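Local coordinates for excinuclease ABC, subunit A. (Deinococcus radiodurans, PDB 2VF7), which probably binds DNA and hydrolyses ATP as a zinc-containing UvrA-family protein of the ABC superfamily, with a likely part in recognising and repairing DNA damage, at residues G607-D610 with Q611-L615; N635-G639 with R640-C644. The protein carries 1 engineered substitution. One frame throughout, in Å; residues are numbered along the deposited sequence.

Two short local contacts within the same ABC-type part of the chain illustrate how differently side chains a few residues apart can meet. Contact 1 lies at the start of helix 609-617 and mixes backbone helix bonds with an apolar inner side and a polar outer one. Contact 2 has no regular helix or strand: 635-644 is a loop held by an arginine-glutamate pair, a water and a zinc ion. Both are partly buried, but contact 2 is the more exposed, its buried residues being G639 and the two zinc-bound cysteines. The centres of contact 1 and contact 2 are about 17 Å apart, and the nearest atoms of contact 1 and contact 2 about 7 Å, so they do not touch.

Contact 1: G607-D610 with Q611-L615; sequences GLFD and QVRKL
F609 and R613, one helical turn apart, show how an aromatic ring can pack under the aliphatic part of an arginine. The two side chains cross at about a right angle. CG of R613 lies over one face of the ring, displaced toward its rim, in a CH-pi contact 4.0 Å from the F609 centroid, and R613 CD comes to 3.5 Å from F609 CE2. With its CG anti to the backbone N (chi1 -164°), F609 directs the ring to where the arginine methylenes can cover it. The R613 chain then bends at chi3, and its guanidinium, 43° from the ring plane, turns toward D610. There NH2 of R613 forms a salt bridge of 3.2 Å with D610 OD2; the carboxylate and guanidinium planes stand 65° apart, so the charges meet without lying flat together. NH1 of R613 is held separately by the carbonyl of A629.

The inner side is apolar: L608 and V612 run side by side, with L608 CD1 4.1 Å from V612 CG2, while V612 CG1 approaches the F609 ring obliquely. Q611, bent at chi2, curls back toward the residues before the helix, where its NE2 donates to G607 O at 3.0 Å, a bent bond whose acceptor lies near the plane of the Q611 amide. The helical bond from R613 N to F609 O, 3.0 Å, ties the same turn together.

This opening turn of helix 609-617 rests against two other helices: L608, Q611 and V612 touch helix 705-716, while F609 and V612 meet helix 686-690.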
loop_
_atom_site.group_PDB
_atom_site.type_symbol
_atom_site.label_atom_id
_atom_site.label_comp_id
_atom_site.label_asym_id
_atom_site.label_seq_id
_atom_site.Cartn_x
_atom_site.Cartn_y
_atom_site.Cartn_z
ATOM N N GLY A 607 23.284 -10.560 -30.666
ATOM C CA GLY A 607 23.152 -11.741 -31.500
ATOM C C GLY A 607 24.283 -12.704 -31.217
ATOM O O GLY A 607 24.364 -13.771 -31.818
ATOM N N LEU A 608 25.164 -12.320 -30.301
ATOM C CA LEU A 608 26.359 -13.097 -30.011
ATOM C C LEU A 608 26.087 -14.373 -29.209
ATOM O O LEU A 608 26.904 -15.284 -29.213
ATOM C CB LEU A 608 27.409 -12.217 -29.321
ATOM C CG LEU A 608 27.263 -11.717 -27.878
ATOM C CD1 LEU A 608 27.562 -12.793 -26.834
ATOM C CD2 LEU A 608 28.197 -10.551 -27.674
ATOM N N PHE A 609 24.941 -14.456 -28.542
ATOM C CA PHE A 609 24.670 -15.601 -27.677
ATOM C C PHE A 609 24.478 -16.899 -28.477
ATOM O O PHE A 609 24.732 -17.982 -27.952
ATOM C CB PHE A 609 23.490 -15.319 -26.738
ATOM C CG PHE A 609 23.377 -16.285 -25.566
ATOM C CD1 PHE A 609 24.386 -16.378 -24.613
ATOM C CD2 PHE A 609 22.255 -17.093 -25.421
ATOM C CE1 PHE A 609 24.288 -17.285 -23.528
ATOM C CE2 PHE A 609 22.154 -17.980 -24.356
ATOM C CZ PHE A 609 23.182 -18.068 -23.405
ATOM N N ASP A 610 24.069 -16.782 -29.739
ATOM C CA ASP A 610 23.812 -17.931 -30.623
ATOM C C ASP A 610 25.027 -18.829 -30.859
ATOM O O ASP A 610 24.875 -20.047 -30.947
ATOM C CB ASP A 610 23.321 -17.458 -32.000
ATOM C CG ASP A 610 21.824 -17.281 -32.060
ATOM O OD1 ASP A 610 21.329 -16.196 -31.681
ATOM O OD2 ASP A 610 21.132 -18.223 -32.503
ATOM N N GLN A 611 26.203 -18.205 -31.028
ATOM C CA GLN A 611 27.484 -18.882 -31.242
ATOM C C GLN A 611 28.026 -19.428 -29.933
ATOM O O GLN A 611 28.646 -20.501 -29.897
ATOM C CB GLN A 611 28.530 -17.938 -31.830
ATOM C CG GLN A 611 28.031 -16.569 -32.330
ATOM C CD GLN A 611 26.957 -16.662 -33.411
ATOM O OE1 GLN A 611 27.006 -17.526 -34.316
ATOM N NE2 GLN A 611 25.970 -15.763 -33.320
ATOM N N VAL A 612 27.788 -18.676 -28.862
ATOM C CA VAL A 612 28.126 -19.093 -27.517
ATOM C C VAL A 612 27.471 -20.445 -27.224
ATOM O O VAL A 612 28.110 -21.339 -26.664
ATOM C CB VAL A 612 27.726 -18.009 -26.462
ATOM C CG1 VAL A 612 27.923 -18.520 -25.042
ATOM C CG2 VAL A 612 28.509 -16.729 -26.671
ATOM N N ARG A 613 26.214 -20.622 -27.619
ATOM C CA ARG A 613 25.498 -21.853 -27.269
ATOM C C ARG A 613 25.988 -23.022 -28.115
ATOM O O ARG A 613 26.038 -24.165 -27.667
ATOM C CB ARG A 613 24.003 -21.674 -27.454
ATOM C CG ARG A 613 23.420 -20.558 -26.632
ATOM C CD ARG A 613 21.917 -20.590 -26.705
ATOM N NE ARG A 613 21.413 -20.026 -27.951
ATOM C CZ ARG A 613 20.844 -20.733 -28.927
ATOM N NH1 ARG A 613 20.692 -22.039 -28.814
ATOM N NH2 ARG A 613 20.409 -20.122 -30.005
ATOM N N LYS A 614 26.323 -22.700 -29.358
ATOM C CA LYS A 614 27.074 -23.558 -30.290
ATOM C C LYS A 614 28.377 -24.131 -29.688
ATOM O O LYS A 614 28.670 -25.307 -29.852
ATOM C CB LYS A 614 27.359 -22.725 -31.540
ATOM C CG LYS A 614 27.978 -23.443 -32.681
ATOM C CD LYS A 614 28.535 -22.454 -33.699
ATOM C CE LYS A 614 29.985 -22.029 -33.384
ATOM N NZ LYS A 614 30.057 -20.863 -32.452
ATOM N N LEU A 615 29.142 -23.299 -28.981
ATOM C CA LEU A 615 30.431 -23.701 -28.391
ATOM C C LEU A 615 30.252 -24.596 -27.187
ATOM O O LEU A 615 31.145 -25.370 -26.844
ATOM C CB LEU A 615 31.243 -22.471 -27.945
ATOM C CG LEU A 615 31.785 -21.439 -28.943
ATOM C CD1 LEU A 615 32.422 -20.246 -28.242
ATOM C CD2 LEU A 615 32.765 -22.082 -29.951
#

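Contact 2: N635-G639 with R640-C644. With ZN (zinc ion), chain G.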
loop_
_atom_site.group_PDB
_atom_site.type_symbol
_atom_site.label_atom_id
_atom_site.label_comp_id
_atom_site.label_asym_id
_atom_site.label_seq_id
_atom_site.Cartn_x
_atom_site.Cartn_y
_atom_site.Cartn_z
ATOM N N ASN A 635 15.477 -19.046 -23.585
ATOM C CA ASN A 635 14.211 -18.678 -24.246
ATOM C C ASN A 635 13.429 -19.873 -24.721
ATOM O O ASN A 635 12.337 -19.760 -25.274
ATOM C CB ASN A 635 14.425 -17.651 -25.354
ATOM C CG ASN A 635 14.917 -16.358 -24.807
ATOM O OD1 ASN A 635 14.488 -15.959 -23.738
ATOM N ND2 ASN A 635 15.852 -15.718 -25.489
ATOM N N VAL A 636 13.981 -21.030 -24.434
ATOM C CA VAL A 636 13.407 -22.274 -24.863
ATOM C C VAL A 636 13.370 -23.202 -23.641
ATOM O O VAL A 636 14.305 -23.237 -22.848
ATOM C CB VAL A 636 14.206 -22.841 -26.095
ATOM C CG1 VAL A 636 14.028 -24.334 -26.273
ATOM C CG2 VAL A 636 13.777 -22.128 -27.374
ATOM N N LYS A 637 12.268 -23.922 -23.497
ATOM C CA LYS A 637 12.090 -24.913 -22.445
ATOM C C LYS A 637 13.116 -26.056 -22.577
ATOM O O LYS A 637 13.519 -26.409 -23.699
ATOM C CB LYS A 637 10.650 -25.421 -22.529
ATOM C CG LYS A 637 10.331 -26.656 -21.773
ATOM C CD LYS A 637 9.114 -27.349 -22.398
ATOM C CE LYS A 637 9.516 -28.146 -23.648
ATOM N NZ LYS A 637 8.390 -28.941 -24.176
ATOM N N GLY A 638 13.562 -26.608 -21.443
ATOM C CA GLY A 638 14.504 -27.749 -21.452
ATOM C C GLY A 638 15.717 -27.649 -20.531
ATOM O O GLY A 638 15.827 -28.407 -19.557
ATOM N N GLY A 639 16.632 -26.736 -20.858
ATOM C CA GLY A 639 17.838 -26.475 -20.043
ATOM C C GLY A 639 17.780 -25.292 -19.069
ATOM O O GLY A 639 18.633 -25.167 -18.180
ATOM N N ARG A 640 16.780 -24.424 -19.239
ATOM C CA ARG A 640 16.588 -23.259 -18.371
ATOM C C ARG A 640 15.860 -23.588 -17.072
ATOM O O ARG A 640 15.212 -24.640 -16.936
ATOM C CB ARG A 640 15.807 -22.170 -19.109
ATOM C CG ARG A 640 14.467 -22.609 -19.651
ATOM C CD ARG A 640 13.644 -21.406 -20.140
ATOM N NE ARG A 640 12.242 -21.766 -20.318
ATOM C CZ ARG A 640 11.353 -21.042 -20.989
ATOM N NH1 ARG A 640 11.713 -19.926 -21.584
ATOM N NH2 ARG A 640 10.105 -21.451 -21.088
ATOM N N CYS A 641 15.951 -22.673 -16.118
ATOM C CA CYS A 641 15.139 -22.770 -14.921
ATOM C C CYS A 641 13.721 -22.429 -15.330
ATOM O O CYS A 641 13.459 -21.357 -15.872
ATOM C CB CYS A 641 15.646 -21.797 -13.867
ATOM S SG CYS A 641 14.594 -21.696 -12.439
ATOM N N GLU A 642 12.807 -23.352 -15.101
ATOM C CA GLU A 642 11.432 -23.146 -15.515
ATOM C C GLU A 642 10.592 -22.439 -14.461
ATOM O O GLU A 642 9.446 -22.074 -14.733
ATOM C CB GLU A 642 10.767 -24.466 -15.937
ATOM C CG GLU A 642 9.782 -24.282 -17.093
ATOM C CD GLU A 642 10.492 -23.763 -18.339
ATOM O OE1 GLU A 642 11.698 -24.047 -18.503
ATOM O OE2 GLU A 642 9.858 -23.069 -19.155
ATOM N N HIS A 643 11.155 -22.243 -13.269
ATOM C CA HIS A 643 10.454 -21.516 -12.202
ATOM C C HIS A 643 10.305 -20.030 -12.567
ATOM O O HIS A 643 9.280 -19.405 -12.280
ATOM C CB HIS A 643 11.190 -21.694 -10.866
ATOM C CG HIS A 643 10.537 -21.002 -9.704
ATOM N ND1 HIS A 643 9.690 -21.650 -8.832
ATOM C CD2 HIS A 643 10.633 -19.727 -9.256
ATOM C CE1 HIS A 643 9.283 -20.802 -7.905
ATOM N NE2 HIS A 643 9.838 -19.627 -8.141
ATOM N N CYS A 644 11.337 -19.490 -13.217
ATOM C CA CYS A 644 11.372 -18.100 -13.687
ATOM C C CYS A 644 11.378 -18.069 -15.202
ATOM O O CYS A 644 11.492 -17.003 -15.782
ATOM C CB CYS A 644 12.632 -17.410 -13.192
ATOM S SG CYS A 644 14.094 -18.332 -13.692
HETATM ZN ZN ZN G . 15.123 -19.364 -11.882
HETATM O O HOH W 1 13.371 -25.954 -18.532
#
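R640 sets its CG between its own backbone N and carbonyl carbon (chi1 56°) and then runs extended to NE, which lays the chain alongside the V636-K637 peptide; E642 bends at chi2 (62°) and brings its carboxylate back to the arginine. R640 CG and CD each lie 3.3 Å from V636 O. The V636-K637 peptide lies over one face of the guanidinium, offset toward its rim, with V636 C and K637 N each 3.7 Å above the plane of the R640 group. The other partner comes at the edge. NE of R640 donates to E642 OE1 at 3.0 Å, nearly in the guanidinium plane, while NH2 of R640 reaches OE2 of E642 on its syn lone pair. This side-on, two-nitrogen salt bridge restrains the rotation of both groups.

A water bridges the loop. It accepts from G638 N at 3.0 Å and donates to R640 O and E642 OE1, linking G638 to two residues with which it forms no direct hydrogen bond. G638 has backbone angles suited to glycine. Beyond the loop, G639 O accepts from the hydroxyl of T676, and R640 NH1 makes a weak hydrogen bond to F634 O, with R599 NH2 nearby.

On either side of E642 in sequence, C641 SG and C644 SG bind the zinc ion at 2.5 and 2.3 Å, forming the CxxC half of a four-cysteine site that C664 and C667 complete. From within this metal-binding loop E642 pairs with R640 and, through the water, meets G638, tying the loop to the residues just before it. The carboxylate probably offsets some of the positive charge gathered by R640 and R599.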